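Local coordinates for protein CalG4 (Micromonospora echinospora, PDB 3IA7) that adopts a GT-B-type fold of two Rossmann-like domains, each built round a parallel sheet, at residues A[188-193]-A[207-212]; A[103-108]-A[126-131]; A[261-266]-A[281-286]. All blocks are in the same frame, centred on the assembly; numbering follows the deposited sequence.

How the contacts relate
Contacts 2, 1 and 3 follow one another along the chain, each closing before the next opens. The first two share the seven-stranded parallel sheet of the N-terminal half: 103-108 pairs with 126-131, strand 127-131 then neighbours strand 189-191, and 208-210 ends the sheet within the chain. They touch directly, Ile190 N lying 2.8 Å from Arg129 O, with centres 13 Å apart. Contact 3 belongs to the second, six-stranded parallel sheet, on the opposite side of the chain's centre; its centre is 36 Å from that of contact 1 and 43 Å from that of contact 2. This division into two parallel sheets is what the GT-B fold leads one to expect.

Contact 1: A[188-193]-A[207-212]; sequences LTIVFL and RFAFVG
Thr189 and Phe208 pair across two parallel strands, their side chains lying next to each other and pointing the same way, with Thr189 CB 3.7 Å from Phe208 CD1. Val191 and Phe210 repeat this on the same face of the sheet, Val191 CG1 meeting CD1 of the Phe210 ring at 3.7 Å. Past the last bridge, Val211 CG2 meets both Ile190 CG2 and Phe192 CD1, each at 3.5 Å; it is the branch wedged between the backbone N and the carbonyl carbon of its own residue (CG1 at chi1 -57°). A water links Thr189 OG1 to Arg207 O, accepting from the hydroxyl and donating to the carbonyl, and its oxygen rides over the centre of one face of the Phe208 ring. Arg207 O also takes the N-H of Thr189, so two donors hold it. The backbone bonds continue through Ala209 N to Thr189 O, Val191 N to Ala209 O (2.9 Å, N-H...O 174°) and Val211 N to Val191 O. Beyond the strands Phe192 centres an inverse gamma turn, with Gly212 O in the plane of its ring at the edge; the turn brings Leu193 O back to accept a weak bond from Gly212 N at 3.1 Å. Gly212 itself adopts a positive phi of 77°. Further out, Ala389 and Arg388 of helix 385-400 touch Ile190 and Val211, and Asp205 forms a salt bridge with Arg207. The chemistry is that of a buried sheet edge: alternate peptide groups bond strand to strand, while side-chain contact across the pair is mostly hydrocarbon.

Contact 2: A[103-108]-A[126-131]; sequences PDLVVY and PAVRLT
A beta-alpha-beta unit of the Rossmann-like N-terminal sheet, strand 105-109, helix 113-123 and strand 127-131, brings Val106, Val107 and Tyr108 beside Ala127, Val128 and Arg129 in parallel register. Four backbone bonds join the strands, from Val106 N to Pro126 O (3.1 Å) through to Leu130 N to Tyr108 O (2.7 Å). The distinctive pair is Tyr108 and Arg129. With chi1 at 60°, the tyrosine ring is set between its own backbone N and carbonyl carbon and leans over the neighbouring strand, where Arg129 CA stands over the ring centre in a CH-pi contact, 4.1 Å from the centroid. The arginine chain, bent at chi3 (-59°), returns to grip Tyr108 OH side-on: NE and NH2 each donate to it at 3.1 Å, with the hydroxyl oxygen in the guanidinium plane and that plane 69° from the ring. Tyr108 OH is also hydrogen-bonded to Glu186, so the hydroxyl is held by both residues. Ala127 CB meets the ring at its edge, 3.7 Å from CE2. Away from the tyrosine ring, Val107 CG1 packs at 3.5 Å on Leu130 CG, and Leu105 CD1 reaches Pro126 O and Val128 CG2. Helix 113-123 lies against Val106 and Tyr108, helix 385-400 against Leu105 and Val128, and strands 6-10 and 189-191 extend the sheet beyond 105-109 and 127-131 respectively.

Contact 3: A[261-266]-A[281-286]; sequences WHVVMA and PNVEAH
Strands 262-266 and 283-286 run parallel, their axes 16° apart and 4.8 Å at closest approach, with Val263, Val264, Met265 and Ala266 registered on Val283, Glu284, Ala285 and His286. Four backbone bonds join them, among them Val263 N to Asn282 O and Met265 N to Glu284 O. Glu284 dominates one face, its carboxylate shared between two histidines. His262 NE2 donates to OE2 at 2.6 Å in an almost straight bond (172°); the oxygen lies in the imidazole plane and is approached on its anti side, somewhat out of the carboxylate plane, and ring and carboxylate are nearly perpendicular at 87°. From its own strand, His286 NE2 donates to Glu284 OE1 at 2.8 Å, again in the ring plane. Trp224 gives OE2 a second donor, and the three N-H groups together would favour an ionised carboxylate. Just before the strands Asn282 ND2 donates to Trp261 O at 2.8 Å and also to Phe256 O, which ties the amide to the end of helix 246-256. The opposite face is apolar: Met265, a selenomethionine bent at chi3, lays Met265 CE 3.9 Å from Val283 CG1. Met265 CE is also 4.0 Å from Ala285 CB, and the Met265 side chain touches Phe249 and Cys252 of that helix. His286 also stacks edge-to-face on Trp288 of the second subunit. Strand 283-286 is outermost in this chain's sheet, and a parallel sheet with helices packed against it is characteristic of the C-terminal Rossmann-like domain of the GT-B fold.

Contact 1: A[188-193]-A[207-212]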
loop_
_atom_site.group_PDB
_atom_site.type_symbol
_atom_site.label_atom_id
_atom_site.label_comp_id
_atom_site.label_asym_id
_atom_site.label_seq_id
_atom_site.Cartn_x
_atom_site.Cartn_y
_atom_site.Cartn_z
ATOM N N LEU A 188 15.410 18.975 -10.369
ATOM C CA LEU A 188 15.263 17.723 -9.585
ATOM C C LEU A 188 14.346 16.749 -10.329
ATOM O O LEU A 188 13.284 17.134 -10.852
ATOM C CB LEU A 188 14.695 17.976 -8.149
ATOM C CG LEU A 188 14.400 16.712 -7.290
ATOM C CD1 LEU A 188 15.744 15.976 -6.926
ATOM C CD2 LEU A 188 13.537 17.042 -6.037
ATOM N N THR A 189 14.772 15.483 -10.399
ATOM C CA THR A 189 13.970 14.440 -10.998
ATOM C C THR A 189 13.886 13.285 -9.998
ATOM O O THR A 189 14.933 12.774 -9.562
ATOM C CB THR A 189 14.592 13.939 -12.339
ATOM O OG1 THR A 189 14.688 15.054 -13.283
ATOM C CG2 THR A 189 13.655 12.863 -12.969
ATOM N N ILE A 190 12.656 12.908 -9.642
ATOM C CA ILE A 190 12.372 11.815 -8.761
ATOM C C ILE A 190 11.982 10.644 -9.659
ATOM O O ILE A 190 10.992 10.691 -10.423
ATOM C CB ILE A 190 11.209 12.124 -7.736
ATOM C CG1 ILE A 190 11.415 13.488 -7.016
ATOM C CG2 ILE A 190 10.962 10.880 -6.758
ATOM C CD1 ILE A 190 12.512 13.537 -6.033
ATOM N N VAL A 191 12.788 9.594 -9.586
ATOM C CA VAL A 191 12.602 8.440 -10.428
ATOM C C VAL A 191 12.140 7.292 -9.545
ATOM O O VAL A 191 12.856 6.924 -8.575
ATOM C CB VAL A 191 13.961 8.055 -11.093
ATOM C CG1 VAL A 191 13.765 6.832 -11.954
ATOM C CG2 VAL A 191 14.512 9.211 -11.937
ATOM N N PHE A 192 10.990 6.694 -9.850
ATOM C CA PHE A 192 10.393 5.672 -8.952
ATOM C C PHE A 192 10.924 4.275 -9.232
ATOM O O PHE A 192 10.157 3.292 -9.389
ATOM C CB PHE A 192 8.858 5.753 -9.055
ATOM C CG PHE A 192 8.315 7.085 -8.555
ATOM C CD1 PHE A 192 8.507 7.479 -7.228
ATOM C CD2 PHE A 192 7.599 7.915 -9.417
ATOM C CE1 PHE A 192 8.021 8.718 -6.754
ATOM C CE2 PHE A 192 7.087 9.160 -8.943
ATOM C CZ PHE A 192 7.331 9.564 -7.630
ATOM N N LEU A 193 12.251 4.192 -9.378
ATOM C CA LEU A 193 12.947 2.937 -9.695
ATOM C C LEU A 193 14.148 2.847 -8.780
ATOM O O LEU A 193 14.639 3.883 -8.334
ATOM C CB LEU A 193 13.539 2.919 -11.118
ATOM C CG LEU A 193 12.594 3.262 -12.292
ATOM C CD1 LEU A 193 13.384 3.180 -13.557
ATOM C CD2 LEU A 193 11.460 2.341 -12.440
ATOM N N ARG A 207 21.092 15.618 -9.404
ATOM C CA ARG A 207 19.721 16.059 -9.776
ATOM C C ARG A 207 18.728 14.905 -9.969
ATOM O O ARG A 207 17.530 15.127 -10.152
ATOM C CB ARG A 207 19.752 16.907 -11.026
ATOM C CG ARG A 207 20.522 18.264 -10.900
ATOM C CD ARG A 207 20.569 18.864 -12.281
ATOM N NE ARG A 207 21.402 18.062 -13.190
ATOM C CZ ARG A 207 21.686 18.416 -14.442
ATOM N NH1 ARG A 207 21.180 19.531 -14.926
ATOM N NH2 ARG A 207 22.454 17.652 -15.212
ATOM N N PHE A 208 19.198 13.668 -9.970
ATOM C CA PHE A 208 18.290 12.512 -10.125
ATOM C C PHE A 208 18.250 11.743 -8.802
ATOM O O PHE A 208 19.297 11.289 -8.327
ATOM C CB PHE A 208 18.748 11.596 -11.262
ATOM C CG PHE A 208 18.705 12.260 -12.622
ATOM C CD1 PHE A 208 17.592 12.091 -13.450
ATOM C CD2 PHE A 208 19.729 13.108 -13.029
ATOM C CE1 PHE A 208 17.529 12.707 -14.720
ATOM C CE2 PHE A 208 19.670 13.780 -14.270
ATOM C CZ PHE A 208 18.569 13.552 -15.133
ATOM N N ALA A 209 17.074 11.636 -8.198
ATOM C CA ALA A 209 16.924 10.771 -7.019
ATOM C C ALA A 209 16.193 9.444 -7.377
ATOM O O ALA A 209 15.017 9.440 -7.782
ATOM C CB ALA A 209 16.193 11.513 -5.890
ATOM N N PHE A 210 16.893 8.327 -7.231
ATOM C CA PHE A 210 16.261 6.983 -7.555
ATOM C C PHE A 210 15.607 6.435 -6.277
ATOM O O PHE A 210 16.270 5.792 -5.430
ATOM C CB PHE A 210 17.294 6.018 -8.174
ATOM C CG PHE A 210 17.835 6.520 -9.500
ATOM C CD1 PHE A 210 17.175 6.175 -10.699
ATOM C CD2 PHE A 210 18.907 7.410 -9.532
ATOM C CE1 PHE A 210 17.641 6.680 -11.951
ATOM C CE2 PHE A 210 19.406 7.950 -10.774
ATOM C CZ PHE A 210 18.740 7.586 -11.981
ATOM N N VAL A 211 14.334 6.764 -6.086
ATOM C CA VAL A 211 13.650 6.475 -4.806
ATOM C C VAL A 211 12.958 5.113 -4.749
ATOM O O VAL A 211 12.465 4.671 -3.702
ATOM C CB VAL A 211 12.694 7.647 -4.348
ATOM C CG1 VAL A 211 13.494 9.002 -4.233
ATOM C CG2 VAL A 211 11.459 7.706 -5.303
ATOM N N GLY A 212 12.917 4.428 -5.870
ATOM C CA GLY A 212 12.248 3.130 -5.947
ATOM C C GLY A 212 10.696 3.174 -6.024
ATOM O O GLY A 212 10.101 4.295 -5.967
HETATM O O HOH W 1 16.992 16.106 -12.928
#

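Contact 2: A[103-108]-A[126-131]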
loop_
_atom_site.group_PDB
_atom_site.type_symbol
_atom_site.label_atom_id
_atom_site.label_comp_id
_atom_site.label_asym_id
_atom_site.label_seq_id
_atom_site.Cartn_x
_atom_site.Cartn_y
_atom_site.Cartn_z
ATOM N N PRO A 103 1.027 28.337 -7.473
ATOM C CA PRO A 103 1.592 27.567 -6.375
ATOM C C PRO A 103 3.068 27.942 -6.169
ATOM O O PRO A 103 3.646 28.605 -7.009
ATOM C CB PRO A 103 1.477 26.115 -6.883
ATOM C CG PRO A 103 1.677 26.213 -8.389
ATOM C CD PRO A 103 0.871 27.519 -8.709
ATOM N N ASP A 104 3.687 27.435 -5.116
ATOM C CA ASP A 104 5.125 27.642 -4.831
ATOM C C ASP A 104 6.046 26.709 -5.636
ATOM O O ASP A 104 7.220 26.992 -5.836
ATOM C CB ASP A 104 5.358 27.337 -3.363
ATOM C CG ASP A 104 4.582 28.256 -2.457
ATOM O OD1 ASP A 104 4.407 29.431 -2.822
ATOM O OD2 ASP A 104 4.133 27.796 -1.393
ATOM N N LEU A 105 5.503 25.580 -6.066
ATOM C CA LEU A 105 6.318 24.545 -6.736
ATOM C C LEU A 105 5.442 23.747 -7.723
ATOM O O LEU A 105 4.304 23.456 -7.379
ATOM C CB LEU A 105 6.885 23.587 -5.683
ATOM C CG LEU A 105 7.666 22.413 -6.269
ATOM C CD1 LEU A 105 9.025 22.895 -6.898
ATOM C CD2 LEU A 105 7.848 21.316 -5.173
ATOM N N VAL A 106 5.955 23.425 -8.921
ATOM C CA VAL A 106 5.246 22.602 -9.921
ATOM C C VAL A 106 5.912 21.230 -9.941
ATOM O O VAL A 106 7.148 21.114 -10.110
ATOM C CB VAL A 106 5.326 23.270 -11.340
ATOM C CG1 VAL A 106 4.718 22.383 -12.459
ATOM C CG2 VAL A 106 4.633 24.672 -11.305
ATOM N N VAL A 107 5.163 20.192 -9.681
ATOM C CA VAL A 107 5.752 18.851 -9.740
ATOM C C VAL A 107 5.020 18.232 -10.925
ATOM O O VAL A 107 3.784 18.167 -10.916
ATOM C CB VAL A 107 5.476 18.075 -8.445
ATOM C CG1 VAL A 107 6.025 16.624 -8.565
ATOM C CG2 VAL A 107 6.120 18.782 -7.227
ATOM N N TYR A 108 5.731 17.816 -11.948
ATOM C CA TYR A 108 5.060 17.235 -13.127
ATOM C C TYR A 108 5.609 15.858 -13.468
ATOM O O TYR A 108 6.834 15.576 -13.376
ATOM C CB TYR A 108 5.229 18.159 -14.347
ATOM C CG TYR A 108 6.705 18.398 -14.751
ATOM C CD1 TYR A 108 7.322 17.576 -15.724
ATOM C CD2 TYR A 108 7.455 19.449 -14.214
ATOM C CE1 TYR A 108 8.658 17.763 -16.097
ATOM C CE2 TYR A 108 8.855 19.666 -14.629
ATOM C CZ TYR A 108 9.410 18.781 -15.581
ATOM O OH TYR A 108 10.716 18.925 -16.026
ATOM N N PRO A 126 9.986 27.133 -9.360
ATOM C CA PRO A 126 10.814 25.943 -9.538
ATOM C C PRO A 126 9.939 24.744 -9.869
ATOM O O PRO A 126 8.699 24.754 -9.614
ATOM C CB PRO A 126 11.514 25.772 -8.168
ATOM C CG PRO A 126 10.560 26.375 -7.198
ATOM C CD PRO A 126 9.900 27.551 -7.946
ATOM N N ALA A 127 10.528 23.742 -10.510
ATOM C CA ALA A 127 9.776 22.565 -10.879
ATOM C C ALA A 127 10.563 21.311 -10.561
ATOM O O ALA A 127 11.793 21.355 -10.493
ATOM C CB ALA A 127 9.378 22.592 -12.414
ATOM N N VAL A 128 9.835 20.224 -10.309
ATOM C CA VAL A 128 10.398 18.912 -10.064
ATOM C C VAL A 128 9.769 17.978 -11.056
ATOM O O VAL A 128 8.539 17.968 -11.186
ATOM C CB VAL A 128 9.985 18.384 -8.657
ATOM C CG1 VAL A 128 10.365 16.868 -8.479
ATOM C CG2 VAL A 128 10.524 19.251 -7.553
ATOM N N ARG A 129 10.588 17.150 -11.710
ATOM C CA ARG A 129 10.093 16.148 -12.613
ATOM C C ARG A 129 9.897 14.789 -11.871
ATOM O O ARG A 129 10.767 14.355 -11.082
ATOM C CB ARG A 129 11.073 15.951 -13.779
ATOM C CG ARG A 129 10.604 14.831 -14.748
ATOM C CD ARG A 129 11.536 14.755 -16.011
ATOM N NE ARG A 129 11.535 16.058 -16.729
ATOM C CZ ARG A 129 11.836 16.221 -18.012
ATOM N NH1 ARG A 129 12.188 15.169 -18.749
ATOM N NH2 ARG A 129 11.744 17.433 -18.567
ATOM N N LEU A 130 8.834 14.094 -12.224
ATOM C CA LEU A 130 8.636 12.711 -11.772
ATOM C C LEU A 130 8.635 11.738 -12.913
ATOM O O LEU A 130 8.072 12.009 -13.985
ATOM C CB LEU A 130 7.264 12.564 -11.091
ATOM C CG LEU A 130 6.849 13.466 -9.933
ATOM C CD1 LEU A 130 5.356 13.037 -9.426
ATOM C CD2 LEU A 130 7.889 13.525 -8.729
ATOM N N THR A 131 9.182 10.549 -12.669
ATOM C CA THR A 131 8.977 9.473 -13.657
ATOM C C THR A 131 8.904 8.104 -13.012
ATOM O O THR A 131 9.691 7.790 -12.126
ATOM C CB THR A 131 10.035 9.492 -14.853
ATOM O OG1 THR A 131 9.750 8.415 -15.753
ATOM C CG2 THR A 131 11.490 9.404 -14.353
#

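Contact 3: A[261-266]-A[281-286]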
loop_
_atom_site.group_PDB
_atom_site.type_symbol
_atom_site.label_atom_id
_atom_site.label_comp_id
_atom_site.label_asym_id
_atom_site.label_seq_id
_atom_site.Cartn_x
_atom_site.Cartn_y
_atom_site.Cartn_z
ATOM N N TRP A 261 2.345 -27.596 -7.796
ATOM C CA TRP A 261 2.231 -26.138 -7.726
ATOM C C TRP A 261 0.870 -25.699 -7.269
ATOM O O TRP A 261 -0.116 -26.391 -7.487
ATOM C CB TRP A 261 2.514 -25.488 -9.073
ATOM C CG TRP A 261 3.979 -25.500 -9.465
ATOM C CD1 TRP A 261 4.653 -26.521 -10.071
ATOM C CD2 TRP A 261 4.906 -24.421 -9.337
ATOM N NE1 TRP A 261 5.952 -26.148 -10.307
ATOM C CE2 TRP A 261 6.135 -24.866 -9.868
ATOM C CE3 TRP A 261 4.815 -23.110 -8.819
ATOM C CZ2 TRP A 261 7.263 -24.057 -9.916
ATOM C CZ3 TRP A 261 5.957 -22.304 -8.835
ATOM C CH2 TRP A 261 7.151 -22.768 -9.402
ATOM N N HIS A 262 0.830 -24.531 -6.640
ATOM C CA HIS A 262 -0.434 -23.830 -6.395
ATOM C C HIS A 262 -0.381 -22.522 -7.147
ATOM O O HIS A 262 0.547 -21.692 -6.931
ATOM C CB HIS A 262 -0.689 -23.573 -4.916
ATOM C CG HIS A 262 -2.032 -22.929 -4.668
ATOM N ND1 HIS A 262 -3.201 -23.660 -4.561
ATOM C CD2 HIS A 262 -2.393 -21.631 -4.553
ATOM C CE1 HIS A 262 -4.220 -22.836 -4.359
ATOM N NE2 HIS A 262 -3.756 -21.602 -4.364
ATOM N N VAL A 263 -1.371 -22.318 -8.020
ATOM C CA VAL A 263 -1.327 -21.163 -8.957
ATOM C C VAL A 263 -2.417 -20.153 -8.567
ATOM O O VAL A 263 -3.615 -20.515 -8.428
ATOM C CB VAL A 263 -1.492 -21.634 -10.449
ATOM C CG1 VAL A 263 -1.506 -20.393 -11.430
ATOM C CG2 VAL A 263 -0.354 -22.644 -10.817
ATOM N N VAL A 264 -2.012 -18.895 -8.408
ATOM C CA VAL A 264 -2.975 -17.807 -8.192
ATOM C C VAL A 264 -2.991 -16.910 -9.421
ATOM O O VAL A 264 -1.945 -16.368 -9.799
ATOM C CB VAL A 264 -2.640 -16.963 -6.941
ATOM C CG1 VAL A 264 -3.677 -15.829 -6.778
ATOM C CG2 VAL A 264 -2.520 -17.848 -5.700
HETATM N N MSE A 265 -4.158 -16.814 -10.057
HETATM C CA MSE A 265 -4.270 -16.023 -11.273
HETATM C C MSE A 265 -5.106 -14.798 -10.975
HETATM O O MSE A 265 -6.257 -14.915 -10.534
HETATM C CB MSE A 265 -4.833 -16.833 -12.448
HETATM C CG MSE A 265 -4.240 -18.268 -12.526
HETATM SE SE MSE A 265 -4.477 -19.028 -14.268
HETATM C CE MSE A 265 -6.458 -19.300 -14.085
ATOM N N ALA A 266 -4.522 -13.618 -11.190
ATOM C CA ALA A 266 -5.231 -12.327 -11.062
ATOM C C ALA A 266 -5.613 -11.881 -12.464
ATOM O O ALA A 266 -4.730 -11.583 -13.300
ATOM C CB ALA A 266 -4.340 -11.288 -10.420
ATOM N N PRO A 281 -8.042 -28.126 -8.950
ATOM C CA PRO A 281 -8.152 -27.731 -7.535
ATOM C C PRO A 281 -6.946 -26.928 -6.981
ATOM O O PRO A 281 -7.081 -26.275 -5.965
ATOM C CB PRO A 281 -8.301 -29.063 -6.786
ATOM C CG PRO A 281 -7.725 -30.105 -7.714
ATOM C CD PRO A 281 -7.961 -29.586 -9.126
ATOM N N ASN A 282 -5.813 -26.955 -7.668
ATOM C CA ASN A 282 -4.599 -26.225 -7.229
ATOM C C ASN A 282 -4.422 -24.926 -8.001
ATOM O O ASN A 282 -3.345 -24.296 -7.986
ATOM C CB ASN A 282 -3.358 -27.122 -7.382
ATOM C CG ASN A 282 -3.125 -27.532 -8.807
ATOM O OD1 ASN A 282 -4.086 -27.772 -9.543
ATOM N ND2 ASN A 282 -1.844 -27.659 -9.210
ATOM N N VAL A 283 -5.497 -24.470 -8.637
ATOM C CA VAL A 283 -5.466 -23.184 -9.365
ATOM C C VAL A 283 -6.677 -22.337 -8.933
ATOM O O VAL A 283 -7.806 -22.831 -8.938
ATOM C CB VAL A 283 -5.520 -23.440 -10.893
ATOM C CG1 VAL A 283 -5.430 -22.136 -11.679
ATOM C CG2 VAL A 283 -4.378 -24.360 -11.282
ATOM N N GLU A 284 -6.429 -21.085 -8.553
ATOM C CA GLU A 284 -7.511 -20.187 -8.195
ATOM C C GLU A 284 -7.443 -18.911 -9.032
ATOM O O GLU A 284 -6.354 -18.380 -9.316
ATOM C CB GLU A 284 -7.465 -19.892 -6.712
ATOM C CG GLU A 284 -6.158 -19.282 -6.191
ATOM C CD GLU A 284 -6.229 -19.095 -4.667
ATOM O OE1 GLU A 284 -7.219 -18.492 -4.225
ATOM O OE2 GLU A 284 -5.337 -19.561 -3.913
ATOM N N ALA A 285 -8.596 -18.406 -9.414
ATOM C CA ALA A 285 -8.619 -17.195 -10.217
ATOM C C ALA A 285 -9.466 -16.119 -9.544
ATOM O O ALA A 285 -10.537 -16.415 -9.011
ATOM C CB ALA A 285 -9.139 -17.519 -11.632
ATOM N N HIS A 286 -8.978 -14.873 -9.562
ATOM C CA HIS A 286 -9.653 -13.764 -8.885
ATOM C C HIS A 286 -9.516 -12.564 -9.791
ATOM O O HIS A 286 -8.462 -12.394 -10.411
ATOM C CB HIS A 286 -8.888 -13.407 -7.610
ATOM C CG HIS A 286 -8.827 -14.505 -6.610
ATOM N ND1 HIS A 286 -9.782 -14.670 -5.637
ATOM C CD2 HIS A 286 -7.929 -15.507 -6.443
ATOM C CE1 HIS A 286 -9.479 -15.741 -4.918
ATOM N NE2 HIS A 286 -8.352 -16.252 -5.377
#